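HTH-type transcriptional activator AmpR (Pseudomonas aeruginosa PAO1, PDB 5MMH) activates transcription of the beta-lactamase gene ampC as a LysR-type homodimer whose effector domain, the part present here, recognises cell-wall-derived muropeptides. Local coordinates at residues A[21-25]-A[26-30]; A[85-88]-A[89-93]; A[115-118]-A[119-122]; A[198-201]-A[202-206]; A[207-210]-A[211-214]. All coordinates share one frame; numbering follows the deposited sequence.

How the interactions relate
All five contacts are local, between residues up to five apart in sequence. Interaction 1, on helix 20-37, is the most central and largely buried, its turn also touching the second subunit. Interactions 4, partly buried, and 5, at the surface, run in series along helix 194-215, which packs on that helix: Trp26 meets Leu203 in interaction 4 and is linked weakly to Glu210 in interaction 5. The chemistry shifts along the long helix, from aromatic and leucine packing to a salt bridge. Interaction 2, a buried, capped helix start, touches interaction 3, a partly buried aromatic cluster, through Val85, whose CG2 packs on Trp115 and Trp118.

Interaction 1 of 5, residues A[21-25]-A[26-30]; sequences TFTVG and WLLPR
Across 21-25 and 26-30 the backbone of helix 20-37 widens into a pi-type turn at 23-25, and the axes of the two short segments diverge by 36°. Bonds therefore reach back five residues: Leu27 N gives its hydrogen to Phe22 O at 2.9 Å, and Leu28 N to Thr23 O, also at 2.9 Å. Trp26 N adds a weak second bond to Phe22 O. Pro29, with no N-H to offer, sits at the kink that follows.

Phe22 and Trp26 lie alongside each other, both with CG trans to the main-chain nitrogen (Phe22 chi1 -177°). Phe22 CZ comes to 3.4 Å from Trp26 CE3, with the ring planes inclined at 37°. Phe22 CE1 also rests near Leu27 CB, while Thr23 CG2 lies 3.7 Å from Leu28 CG. Arg30 doubles back so that its guanidinium has Trp26 NE1 over its centre, 3.3 Å above the plane; its NH1 donates to Trp26 O at 2.8 Å on a lone pair, and a water joins NH1 to Gly25 O.

Around this turn Phe22 meets Tyr182, and Val24 O accepts from Gln148 of the second subunit. The chemistry is thus split: apolar packing fills the buried side, whereas one arginine and a water take up carbonyls where the pi-type turn and the proline disturb the usual helix bonding.

Interaction 2 of 5, residues A[85-88]-A[89-93]; sequences VLCC and PEVAA
Cys88 O accepts from Ala92 N at 2.7 Å, the shortest sound polar bond here and the first full turn of helix 89-93. The sulfur of the same residue makes a second link: Val91 N donates to Cys88 SG at 3.4 Å, with an N-H...S angle of 160°. Cys88 holds the N-cap position, and its thiol supplies the capping bond, while its carbonyl makes the first helix bond.

What makes the cap possible is the torsion of Cys88, chi1 66°, which sets SG between the main-chain nitrogen and the carbonyl carbon and so over the first turn. There the sulfur also touches Glu90 CB at 3.3 Å, and Val91 CB at 3.9 Å. Pro89 follows the cap directly, a residue well suited to the first turn of a helix because that position needs no N-H for intrahelical bonding. The peptide link holds its ring beside Cys88.

Cys87 points its side chain toward the helix. Its SG lies 3.7 Å from Ala92 CB, and its CB lies 3.8 Å from Val91 CG1, so the two cysteines share Val91, Cys87 reaching a methyl branch and Cys88 the CB.

The short helix follows closely on strand 73-86. Leu86 is still bonded through its backbone to Ala153, and Cys87 to Arg170, while Val91 packs on Val152 and Val85 lies against Trp115 and Trp118 of helix 114-121.

Interaction 3 of 5, residues A[115-118]-A[119-122]; sequences WPLW and FQAA
Three aromatic rings, those of Trp115, Trp118 and Phe119, gather into a cluster within little more than one turn of helix 114-121. Phe119 is the shared member. Trp115 CE3 comes over one face of its ring, 3.9 Å from Phe119 CZ, with the planes inclined at 42°. Trp118 meets it differently: Phe119 CD1 approaches at the edge of the indole, in its plane, and lies 3.6 Å from Trp118 CE3. These two rings are turned more steeply, at 67°.

The torsions separate the neighbours. Trp118 has CG opposite its main-chain nitrogen (chi1 -177°), whereas Phe119 has CG opposite its carbonyl carbon, which carries its ring back over the turn toward Trp115. Ala122 CB then sits over a face of the Trp118 ring, 4.1 Å from CZ3. Ordinary helix bonds support all this; Phe119 N donates to Trp115 O at 3.0 Å, and Ala122 N to Trp118 O with a more bent geometry near the helix end. On the exposed side a water donates to Leu117 O and, weakly, to Gln120 OE1.

Both indole N-H groups bond outside the helix, Trp115 NE1 to Leu107 O and Trp118 NE1 to Thr175 O. The two tryptophans can therefore be buried against Leu154, with Pro129 beside Trp115 and Val177 beside Trp118, while both N-H groups stay satisfied; these bonds probably limit rotation of each indole.

Interaction 4 of 5, residues A[198-201]-A[202-206]; sequences AFRG and WLLEM
Phe199, Trp202 and Leu203 make the tight, buried side of this stretch of helix 194-215. Leu203 CB lies over one face of the Phe199 ring, and its CD2 comes to 3.9 Å from Phe199 CE2. Phe199 CE1 meets Trp202 CZ3 at 4.1 Å, a slightly looser touch. With CG trans to the main-chain nitrogen in both (Phe199 chi1 174°), Phe199 and Leu203 run side by side, whereas Trp202, of like torsion, crosses Phe199 at a slant. Met206 CG closes over one face of the Trp202 ring, 3.5 Å above its plane.

The other side is more open to solvent, with a single side-chain touch between the segments. Arg200 runs out extended beside Leu204, with Arg200 CG 4.0 Å from Leu204 CD1, and Gly201 is exposed. Glu205 also lies at the surface, its carboxylate joined through OE1 to Arg37 in a salt bridge. Through both sides the backbone is regular: Leu203 N bonds to Phe199 O at 2.9 Å and Glu205 N to Gly201 O at 3.1 Å.

The buried rings go on to meet Phe34, which takes Phe199 edge-to-face, while Trp202 NE1 donates to Asp33 OD2. Leu203 also reaches Trp26 and Ile63. This is an amphipathic helix laid over the mixed sheet and against helix 20-37, as expected of the periplasmic-binding-protein-like fold of LysR effector domains.

Interaction 5 of 5, residues A[207-210]-A[211-214]; sequences AAVE and ARGR
An i to i+4 salt bridge on the closing turns of helix 194-215 defines this contact, near the C-terminal end of the effector domain. Glu210 OE1 takes Arg214 NH2 at 2.6 Å and, more weakly, Arg214 NE at 3.1 Å, so one carboxylate oxygen receives two N-H groups from the edge of the guanidinium. The oxygen uses its anti lone pair toward NH2, and the two flat groups are turned 67° from each other. Glu210 gets there by bending at chi2, 74°, which folds the carboxylate along the helix.

Both ends have outside partners: Arg214 NH1 donates to Glu80 O, and Glu210 OE2 has weak links to Trp26 NE1 and Arg30 NH2. These ties join the helix to strand 73-86 and helix 20-37. Toward the C-terminal end the backbone bonding slackens: Ala211 N reaches Ala207 O at 2.9 Å, but Arg214 N to Glu210 O is weak.

A second arginine behaves quite differently. Arg212, bent at chi3, folds back over the preceding turn, where its NH2 lies 3.6 Å from Ala208 CB and Ala208 O sits over the centre of its guanidinium, 3.7 Å from the plane.

Interaction 1 of 5, residues A[21-25]-A[26-30]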
loop_
_atom_site.group_PDB
_atom_site.type_symbol
_atom_site.label_atom_id
_atom_site.label_comp_id
_atom_site.label_asym_id
_atom_site.label_seq_id
_atom_site.Cartn_x
_atom_site.Cartn_y
_atom_site.Cartn_z
ATOM N N THR A 21 4.823 -2.095 -3.767
ATOM C CA THR A 21 5.465 -3.293 -3.227
ATOM C C THR A 21 6.874 -3.471 -3.777
ATOM O O THR A 21 7.802 -3.817 -3.032
ATOM C CB THR A 21 4.605 -4.520 -3.544
ATOM O OG1 THR A 21 3.321 -4.357 -2.920
ATOM C CG2 THR A 21 5.270 -5.835 -3.053
ATOM N N PHE A 22 7.052 -3.233 -5.078
ATOM C CA PHE A 22 8.380 -3.312 -5.689
ATOM C C PHE A 22 9.291 -2.184 -5.208
ATOM O O PHE A 22 10.504 -2.370 -5.060
ATOM C CB PHE A 22 8.225 -3.267 -7.209
ATOM C CG PHE A 22 9.503 -3.410 -7.985
ATOM C CD1 PHE A 22 10.274 -2.299 -8.297
ATOM C CD2 PHE A 22 9.880 -4.643 -8.493
ATOM C CE1 PHE A 22 11.434 -2.431 -9.072
ATOM C CE2 PHE A 22 11.036 -4.773 -9.247
ATOM C CZ PHE A 22 11.807 -3.672 -9.530
ATOM N N THR A 23 8.739 -0.994 -4.985
ATOM C CA THR A 23 9.586 0.134 -4.601
ATOM C C THR A 23 10.201 -0.071 -3.221
ATOM O O THR A 23 11.412 0.105 -3.039
ATOM C CB THR A 23 8.786 1.432 -4.644
ATOM O OG1 THR A 23 8.270 1.614 -5.959
ATOM C CG2 THR A 23 9.665 2.630 -4.295
ATOM N N VAL A 24 9.387 -0.442 -2.233
ATOM C CA VAL A 24 9.913 -0.520 -0.871
ATOM C C VAL A 24 10.548 -1.875 -0.608
ATOM O O VAL A 24 11.520 -1.953 0.138
ATOM C CB VAL A 24 8.850 -0.190 0.201
ATOM C CG1 VAL A 24 8.304 1.197 -0.012
ATOM C CG2 VAL A 24 7.727 -1.176 0.188
ATOM N N GLY A 25 10.058 -2.948 -1.234
ATOM C CA GLY A 25 10.696 -4.239 -1.033
ATOM C C GLY A 25 11.993 -4.459 -1.805
ATOM O O GLY A 25 12.775 -5.340 -1.420
ATOM N N TRP A 26 12.246 -3.695 -2.886
ATOM C CA TRP A 26 13.350 -4.035 -3.800
ATOM C C TRP A 26 14.102 -2.844 -4.385
ATOM O O TRP A 26 15.332 -2.798 -4.340
ATOM C CB TRP A 26 12.830 -4.901 -4.956
ATOM C CG TRP A 26 13.915 -5.613 -5.742
ATOM C CD1 TRP A 26 14.430 -6.857 -5.487
ATOM C CD2 TRP A 26 14.613 -5.123 -6.901
ATOM N NE1 TRP A 26 15.401 -7.173 -6.412
ATOM C CE2 TRP A 26 15.533 -6.130 -7.291
ATOM C CE3 TRP A 26 14.561 -3.934 -7.635
ATOM C CZ2 TRP A 26 16.384 -5.979 -8.380
ATOM C CZ3 TRP A 26 15.385 -3.789 -8.723
ATOM C CH2 TRP A 26 16.292 -4.812 -9.099
ATOM N N LEU A 27 13.394 -1.874 -4.954
ATOM C CA LEU A 27 14.091 -0.803 -5.654
ATOM C C LEU A 27 14.852 0.100 -4.690
ATOM O O LEU A 27 16.017 0.448 -4.942
ATOM C CB LEU A 27 13.099 0.019 -6.471
ATOM C CG LEU A 27 13.709 1.078 -7.371
ATOM C CD1 LEU A 27 14.609 0.429 -8.453
ATOM C CD2 LEU A 27 12.613 1.913 -8.006
ATOM N N LEU A 28 14.212 0.503 -3.593
ATOM C CA LEU A 28 14.772 1.523 -2.711
ATOM C C LEU A 28 16.033 1.029 -2.011
ATOM O O LEU A 28 16.957 1.831 -1.826
ATOM C CB LEU A 28 13.743 1.995 -1.674
ATOM C CG LEU A 28 12.629 2.960 -2.107
ATOM C CD1 LEU A 28 11.793 3.365 -0.904
ATOM C CD2 LEU A 28 13.142 4.205 -2.803
ATOM N N PRO A 29 16.108 -0.242 -1.582
ATOM C CA PRO A 29 17.395 -0.775 -1.086
ATOM C C PRO A 29 18.545 -0.680 -2.078
ATOM O O PRO A 29 19.705 -0.698 -1.649
ATOM C CB PRO A 29 17.079 -2.245 -0.773
ATOM C CG PRO A 29 15.622 -2.246 -0.432
ATOM C CD PRO A 29 14.993 -1.179 -1.300
ATOM N N ARG A 30 18.274 -0.596 -3.381
ATOM C CA ARG A 30 19.331 -0.558 -4.385
ATOM C C ARG A 30 19.528 0.816 -5.003
ATOM O O ARG A 30 20.520 1.013 -5.709
ATOM C CB ARG A 30 19.048 -1.574 -5.497
ATOM C CG ARG A 30 19.015 -3.005 -4.987
ATOM C CD ARG A 30 18.361 -3.966 -5.970
ATOM N NE ARG A 30 18.491 -5.349 -5.493
ATOM C CZ ARG A 30 17.784 -5.850 -4.475
ATOM N NH1 ARG A 30 16.890 -5.091 -3.827
ATOM N NH2 ARG A 30 17.965 -7.108 -4.104
HETATM O O HOH W 1 15.542 -5.886 -1.572
#

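Interaction 2 of 5, residues A[85-88]-A[89-93]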
loop_
_atom_site.group_PDB
_atom_site.type_symbol
_atom_site.label_atom_id
_atom_site.label_comp_id
_atom_site.label_asym_id
_atom_site.label_seq_id
_atom_site.Cartn_x
_atom_site.Cartn_y
_atom_site.Cartn_z
ATOM N N VAL A 85 2.285 -18.582 0.126
ATOM C CA VAL A 85 1.491 -18.282 1.313
ATOM C C VAL A 85 2.376 -17.631 2.369
ATOM O O VAL A 85 3.446 -18.153 2.703
ATOM C CB VAL A 85 0.833 -19.558 1.855
ATOM C CG1 VAL A 85 0.354 -19.339 3.262
ATOM C CG2 VAL A 85 -0.324 -19.991 0.956
ATOM N N LEU A 86 1.927 -16.483 2.905
ATOM C CA LEU A 86 2.643 -15.761 3.944
ATOM C C LEU A 86 1.666 -15.402 5.053
ATOM O O LEU A 86 0.528 -15.009 4.780
ATOM C CB LEU A 86 3.311 -14.499 3.384
ATOM C CG LEU A 86 4.393 -14.751 2.326
ATOM C CD1 LEU A 86 4.778 -13.452 1.653
ATOM C CD2 LEU A 86 5.617 -15.388 2.958
ATOM N N CYS A 87 2.104 -15.536 6.306
ATOM C CA CYS A 87 1.212 -15.299 7.439
ATOM C C CYS A 87 2.029 -14.993 8.683
ATOM O O CYS A 87 3.257 -15.098 8.685
ATOM C CB CYS A 87 0.295 -16.493 7.682
ATOM S SG CYS A 87 1.167 -18.035 8.025
ATOM N N CYS A 88 1.328 -14.597 9.747
ATOM C CA CYS A 88 1.998 -14.350 11.019
ATOM C C CYS A 88 2.326 -15.672 11.724
ATOM O O CYS A 88 1.722 -16.709 11.433
ATOM C CB CYS A 88 1.135 -13.462 11.918
ATOM S SG CYS A 88 -0.407 -14.203 12.480
ATOM N N PRO A 89 3.310 -15.658 12.644
ATOM C CA PRO A 89 3.627 -16.884 13.412
ATOM C C PRO A 89 2.430 -17.479 14.137
ATOM O O PRO A 89 2.232 -18.703 14.109
ATOM C CB PRO A 89 4.700 -16.406 14.400
ATOM C CG PRO A 89 5.269 -15.170 13.794
ATOM C CD PRO A 89 4.179 -14.523 13.009
ATOM N N GLU A 90 1.652 -16.635 14.816
ATOM C CA GLU A 90 0.328 -16.955 15.337
ATOM C C GLU A 90 -0.387 -17.946 14.428
ATOM O O GLU A 90 -0.632 -19.093 14.819
ATOM C CB GLU A 90 -0.476 -15.652 15.474
ATOM C CG GLU A 90 -1.513 -15.572 16.593
ATOM C CD GLU A 90 -2.844 -16.183 16.216
ATOM O OE1 GLU A 90 -3.085 -17.352 16.594
ATOM O OE2 GLU A 90 -3.648 -15.493 15.547
ATOM N N VAL A 91 -0.680 -17.525 13.194
ATOM C CA VAL A 91 -1.426 -18.378 12.277
ATOM C C VAL A 91 -0.554 -19.506 11.748
ATOM O O VAL A 91 -1.051 -20.610 11.507
ATOM C CB VAL A 91 -2.026 -17.531 11.139
ATOM C CG1 VAL A 91 -2.217 -18.362 9.883
ATOM C CG2 VAL A 91 -3.354 -16.930 11.576
ATOM N N ALA A 92 0.751 -19.269 11.579
ATOM C CA ALA A 92 1.618 -20.282 10.968
ATOM C C ALA A 92 1.655 -21.567 11.790
ATOM O O ALA A 92 1.636 -22.671 11.231
ATOM C CB ALA A 92 3.034 -19.736 10.782
ATOM N N ALA A 93 1.698 -21.440 13.122
ATOM C CA ALA A 93 1.716 -22.615 13.989
ATOM C C ALA A 93 0.489 -23.496 13.770
ATOM O O ALA A 93 0.586 -24.731 13.799
ATOM C CB ALA A 93 1.807 -22.179 15.451
#

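Interaction 3 of 5, residues A[115-118]-A[119-122]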
loop_
_atom_site.group_PDB
_atom_site.type_symbol
_atom_site.label_atom_id
_atom_site.label_comp_id
_atom_site.label_asym_id
_atom_site.label_seq_id
_atom_site.Cartn_x
_atom_site.Cartn_y
_atom_site.Cartn_z
ATOM N N TRP A 115 -5.347 -17.681 -5.939
ATOM C CA TRP A 115 -5.569 -18.740 -4.953
ATOM C C TRP A 115 -5.918 -20.088 -5.576
ATOM O O TRP A 115 -5.348 -21.103 -5.138
ATOM C CB TRP A 115 -6.642 -18.317 -3.943
ATOM C CG TRP A 115 -6.096 -17.524 -2.824
ATOM C CD1 TRP A 115 -6.204 -16.190 -2.656
ATOM C CD2 TRP A 115 -5.324 -18.014 -1.723
ATOM N NE1 TRP A 115 -5.550 -15.805 -1.512
ATOM C CE2 TRP A 115 -5.005 -16.911 -0.918
ATOM C CE3 TRP A 115 -4.868 -19.284 -1.342
ATOM C CZ2 TRP A 115 -4.259 -17.028 0.252
ATOM C CZ3 TRP A 115 -4.111 -19.397 -0.185
ATOM C CH2 TRP A 115 -3.823 -18.275 0.601
ATOM N N PRO A 116 -6.855 -20.196 -6.530
ATOM C CA PRO A 116 -7.043 -21.504 -7.178
ATOM C C PRO A 116 -5.788 -21.995 -7.875
ATOM O O PRO A 116 -5.475 -23.188 -7.799
ATOM C CB PRO A 116 -8.201 -21.262 -8.162
ATOM C CG PRO A 116 -8.386 -19.801 -8.229
ATOM C CD PRO A 116 -7.899 -19.239 -6.932
ATOM N N LEU A 117 -5.029 -21.108 -8.518
ATOM C CA LEU A 117 -3.785 -21.545 -9.150
ATOM C C LEU A 117 -2.819 -22.108 -8.126
ATOM O O LEU A 117 -2.173 -23.130 -8.373
ATOM C CB LEU A 117 -3.136 -20.395 -9.912
ATOM C CG LEU A 117 -3.674 -20.212 -11.335
ATOM C CD1 LEU A 117 -3.067 -18.998 -12.015
ATOM C CD2 LEU A 117 -3.406 -21.472 -12.144
ATOM N N TRP A 118 -2.724 -21.467 -6.956
ATOM C CA TRP A 118 -1.779 -21.936 -5.953
ATOM C C TRP A 118 -2.217 -23.263 -5.353
ATOM O O TRP A 118 -1.380 -24.142 -5.117
ATOM C CB TRP A 118 -1.612 -20.903 -4.849
ATOM C CG TRP A 118 -0.584 -21.307 -3.822
ATOM C CD1 TRP A 118 0.742 -20.989 -3.831
ATOM C CD2 TRP A 118 -0.802 -22.078 -2.631
ATOM N NE1 TRP A 118 1.365 -21.510 -2.728
ATOM C CE2 TRP A 118 0.440 -22.182 -1.972
ATOM C CE3 TRP A 118 -1.926 -22.682 -2.053
ATOM C CZ2 TRP A 118 0.595 -22.880 -0.772
ATOM C CZ3 TRP A 118 -1.772 -23.378 -0.853
ATOM C CH2 TRP A 118 -0.526 -23.464 -0.228
ATOM N N PHE A 119 -3.514 -23.413 -5.065
ATOM C CA PHE A 119 -4.006 -24.682 -4.537
ATOM C C PHE A 119 -3.672 -25.825 -5.491
ATOM O O PHE A 119 -3.191 -26.882 -5.069
ATOM C CB PHE A 119 -5.515 -24.603 -4.275
ATOM C CG PHE A 119 -5.877 -23.935 -2.963
ATOM C CD1 PHE A 119 -5.156 -24.200 -1.806
ATOM C CD2 PHE A 119 -6.927 -23.031 -2.894
ATOM C CE1 PHE A 119 -5.481 -23.579 -0.599
ATOM C CE2 PHE A 119 -7.264 -22.407 -1.694
ATOM C CZ PHE A 119 -6.540 -22.677 -0.543
ATOM N N GLN A 120 -3.905 -25.618 -6.789
ATOM C CA GLN A 120 -3.467 -26.577 -7.795
ATOM C C GLN A 120 -2.008 -26.949 -7.595
ATOM O O GLN A 120 -1.672 -28.115 -7.380
ATOM C CB GLN A 120 -3.658 -25.990 -9.181
ATOM C CG GLN A 120 -5.027 -26.127 -9.742
ATOM C CD GLN A 120 -4.985 -25.920 -11.228
ATOM O OE1 GLN A 120 -3.907 -25.715 -11.803
ATOM N NE2 GLN A 120 -6.144 -25.978 -11.869
ATOM N N ALA A 121 -1.126 -25.952 -7.643
ATOM C CA ALA A 121 0.298 -26.212 -7.462
ATOM C C ALA A 121 0.582 -27.002 -6.189
ATOM O O ALA A 121 1.576 -27.733 -6.122
ATOM C CB ALA A 121 1.068 -24.895 -7.456
ATOM N N ALA A 122 -0.267 -26.882 -5.177
ATOM C CA ALA A 122 -0.105 -27.646 -3.945
ATOM C C ALA A 122 -0.743 -29.027 -4.013
ATOM O O ALA A 122 -0.649 -29.779 -3.041
ATOM C CB ALA A 122 -0.696 -26.881 -2.754
HETATM O O HOH W 2 -1.359 -23.860 -10.569
#

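Interaction 4 of 5, residues A[198-201]-A[202-206]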
loop_
_atom_site.group_PDB
_atom_site.type_symbol
_atom_site.label_atom_id
_atom_site.label_comp_id
_atom_site.label_asym_id
_atom_site.label_seq_id
_atom_site.Cartn_x
_atom_site.Cartn_y
_atom_site.Cartn_z
ATOM N N ALA A 198 20.314 5.143 -19.611
ATOM C CA ALA A 198 21.197 4.878 -18.486
ATOM C C ALA A 198 20.460 4.125 -17.386
ATOM O O ALA A 198 20.963 3.123 -16.862
ATOM C CB ALA A 198 21.773 6.191 -17.954
ATOM N N PHE A 199 19.248 4.581 -17.032
ATOM C CA PHE A 199 18.506 3.914 -15.962
ATOM C C PHE A 199 18.199 2.471 -16.327
ATOM O O PHE A 199 18.343 1.572 -15.498
ATOM C CB PHE A 199 17.210 4.668 -15.655
ATOM C CG PHE A 199 16.320 3.976 -14.660
ATOM C CD1 PHE A 199 16.597 4.030 -13.306
ATOM C CD2 PHE A 199 15.192 3.297 -15.076
ATOM C CE1 PHE A 199 15.772 3.395 -12.391
ATOM C CE2 PHE A 199 14.375 2.659 -14.165
ATOM C CZ PHE A 199 14.673 2.701 -12.827
ATOM N N ARG A 200 17.764 2.236 -17.565
ATOM C CA ARG A 200 17.456 0.884 -18.030
ATOM C C ARG A 200 18.665 -0.050 -17.905
ATOM O O ARG A 200 18.537 -1.196 -17.449
ATOM C CB ARG A 200 16.953 0.978 -19.470
ATOM C CG ARG A 200 16.764 -0.300 -20.244
ATOM C CD ARG A 200 16.745 0.049 -21.738
ATOM N NE ARG A 200 17.017 -1.114 -22.571
ATOM C CZ ARG A 200 16.272 -1.502 -23.604
ATOM N NH1 ARG A 200 16.608 -2.594 -24.295
ATOM N NH2 ARG A 200 15.198 -0.798 -23.954
ATOM N N GLY A 201 19.851 0.428 -18.271
ATOM C CA GLY A 201 21.026 -0.423 -18.178
ATOM C C GLY A 201 21.315 -0.842 -16.749
ATOM O O GLY A 201 21.506 -2.025 -16.457
ATOM N N TRP A 202 21.310 0.126 -15.832
ATOM C CA TRP A 202 21.520 -0.185 -14.423
ATOM C C TRP A 202 20.429 -1.101 -13.879
ATOM O O TRP A 202 20.710 -2.023 -13.100
ATOM C CB TRP A 202 21.586 1.111 -13.614
ATOM C CG TRP A 202 21.596 0.873 -12.152
ATOM C CD1 TRP A 202 22.691 0.675 -11.365
ATOM C CD2 TRP A 202 20.462 0.805 -11.287
ATOM N NE1 TRP A 202 22.310 0.468 -10.079
ATOM C CE2 TRP A 202 20.945 0.544 -9.997
ATOM C CE3 TRP A 202 19.081 0.921 -11.486
ATOM C CZ2 TRP A 202 20.102 0.423 -8.893
ATOM C CZ3 TRP A 202 18.246 0.799 -10.398
ATOM C CH2 TRP A 202 18.757 0.561 -9.112
ATOM N N LEU A 203 19.174 -0.876 -14.274
ATOM C CA LEU A 203 18.096 -1.688 -13.707
ATOM C C LEU A 203 18.156 -3.125 -14.209
ATOM O O LEU A 203 17.850 -4.063 -13.457
ATOM C CB LEU A 203 16.739 -1.074 -14.027
ATOM C CG LEU A 203 15.500 -1.826 -13.538
ATOM C CD1 LEU A 203 15.391 -1.786 -12.018
ATOM C CD2 LEU A 203 14.275 -1.224 -14.201
ATOM N N LEU A 204 18.540 -3.317 -15.477
ATOM C CA LEU A 204 18.679 -4.671 -16.020
ATOM C C LEU A 204 19.818 -5.432 -15.351
ATOM O O LEU A 204 19.692 -6.628 -15.082
ATOM C CB LEU A 204 18.896 -4.612 -17.531
ATOM C CG LEU A 204 17.628 -4.223 -18.293
ATOM C CD1 LEU A 204 17.889 -4.099 -19.796
ATOM C CD2 LEU A 204 16.516 -5.233 -18.030
ATOM N N GLU A 205 20.944 -4.766 -15.104
ATOM C CA GLU A 205 22.026 -5.390 -14.344
ATOM C C GLU A 205 21.533 -5.864 -12.978
ATOM O O GLU A 205 21.723 -7.026 -12.602
ATOM C CB GLU A 205 23.169 -4.399 -14.180
ATOM C CG GLU A 205 24.376 -4.949 -13.457
ATOM C CD GLU A 205 25.505 -3.937 -13.420
ATOM O OE1 GLU A 205 25.884 -3.495 -12.310
ATOM O OE2 GLU A 205 25.991 -3.562 -14.514
ATOM N N MET A 206 20.895 -4.971 -12.221
ATOM C CA MET A 206 20.367 -5.350 -10.913
ATOM C C MET A 206 19.326 -6.458 -11.034
ATOM O O MET A 206 19.259 -7.348 -10.188
ATOM C CB MET A 206 19.750 -4.135 -10.207
ATOM C CG MET A 206 20.718 -3.001 -9.865
ATOM S SD MET A 206 22.168 -3.419 -8.858
ATOM C CE MET A 206 21.476 -3.900 -7.306
#

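Interaction 5 of 5, residues A[207-210]-A[211-214]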
loop_
_atom_site.group_PDB
_atom_site.type_symbol
_atom_site.label_atom_id
_atom_site.label_comp_id
_atom_site.label_asym_id
_atom_site.label_seq_id
_atom_site.Cartn_x
_atom_site.Cartn_y
_atom_site.Cartn_z
ATOM N N ALA A 207 18.492 -6.420 -12.069
ATOM C CA ALA A 207 17.494 -7.470 -12.205
ATOM C C ALA A 207 18.153 -8.818 -12.476
ATOM O O ALA A 207 17.711 -9.844 -11.944
ATOM C CB ALA A 207 16.500 -7.108 -13.307
ATOM N N ALA A 208 19.231 -8.834 -13.277
ATOM C CA ALA A 208 19.895 -10.093 -13.594
ATOM C C ALA A 208 20.473 -10.738 -12.344
ATOM O O ALA A 208 20.431 -11.959 -12.199
ATOM C CB ALA A 208 20.990 -9.872 -14.642
ATOM N N VAL A 209 21.010 -9.932 -11.422
ATOM C CA VAL A 209 21.503 -10.477 -10.157
ATOM C C VAL A 209 20.358 -11.078 -9.353
ATOM O O VAL A 209 20.544 -12.050 -8.612
ATOM C CB VAL A 209 22.243 -9.375 -9.364
ATOM C CG1 VAL A 209 22.540 -9.838 -7.924
ATOM C CG2 VAL A 209 23.522 -8.951 -10.100
ATOM N N GLU A 210 19.152 -10.522 -9.479
ATOM C CA GLU A 210 18.047 -11.055 -8.692
ATOM C C GLU A 210 17.569 -12.377 -9.289
ATOM O O GLU A 210 17.403 -13.370 -8.573
ATOM C CB GLU A 210 16.916 -10.012 -8.598
ATOM C CG GLU A 210 15.609 -10.481 -7.917
ATOM C CD GLU A 210 15.684 -10.634 -6.373
ATOM O OE1 GLU A 210 14.798 -11.313 -5.807
ATOM O OE2 GLU A 210 16.604 -10.089 -5.723
ATOM N N ALA A 211 17.380 -12.420 -10.613
ATOM C CA ALA A 211 16.932 -13.662 -11.233
ATOM C C ALA A 211 17.956 -14.758 -11.015
ATOM O O ALA A 211 17.601 -15.902 -10.723
ATOM C CB ALA A 211 16.675 -13.454 -12.728
ATOM N N ARG A 212 19.236 -14.413 -11.150
ATOM C CA ARG A 212 20.331 -15.350 -10.912
ATOM C C ARG A 212 20.302 -15.875 -9.480
ATOM O O ARG A 212 20.497 -17.072 -9.240
ATOM C CB ARG A 212 21.637 -14.611 -11.205
ATOM C CG ARG A 212 22.887 -15.361 -11.433
ATOM C CD ARG A 212 23.943 -14.335 -11.874
ATOM N NE ARG A 212 23.682 -13.873 -13.238
ATOM C CZ ARG A 212 23.845 -12.624 -13.686
ATOM N NH1 ARG A 212 24.254 -11.643 -12.872
ATOM N NH2 ARG A 212 23.587 -12.363 -14.967
ATOM N N GLY A 213 20.017 -14.987 -8.517
ATOM C CA GLY A 213 20.002 -15.376 -7.119
ATOM C C GLY A 213 18.979 -16.447 -6.787
ATOM O O GLY A 213 19.206 -17.264 -5.886
ATOM N N ARG A 214 17.860 -16.484 -7.513
ATOM C CA ARG A 214 16.812 -17.431 -7.144
ATOM C C ARG A 214 17.042 -18.842 -7.656
ATOM O O ARG A 214 16.470 -19.783 -7.096
ATOM C CB ARG A 214 15.450 -16.916 -7.605
ATOM C CG ARG A 214 15.100 -15.743 -6.753
ATOM C CD ARG A 214 13.674 -15.429 -6.690
ATOM N NE ARG A 214 13.545 -13.976 -6.609
ATOM C CZ ARG A 214 12.700 -13.256 -7.331
ATOM N NH1 ARG A 214 11.882 -13.874 -8.170
ATOM N NH2 ARG A 214 12.672 -11.943 -7.189
#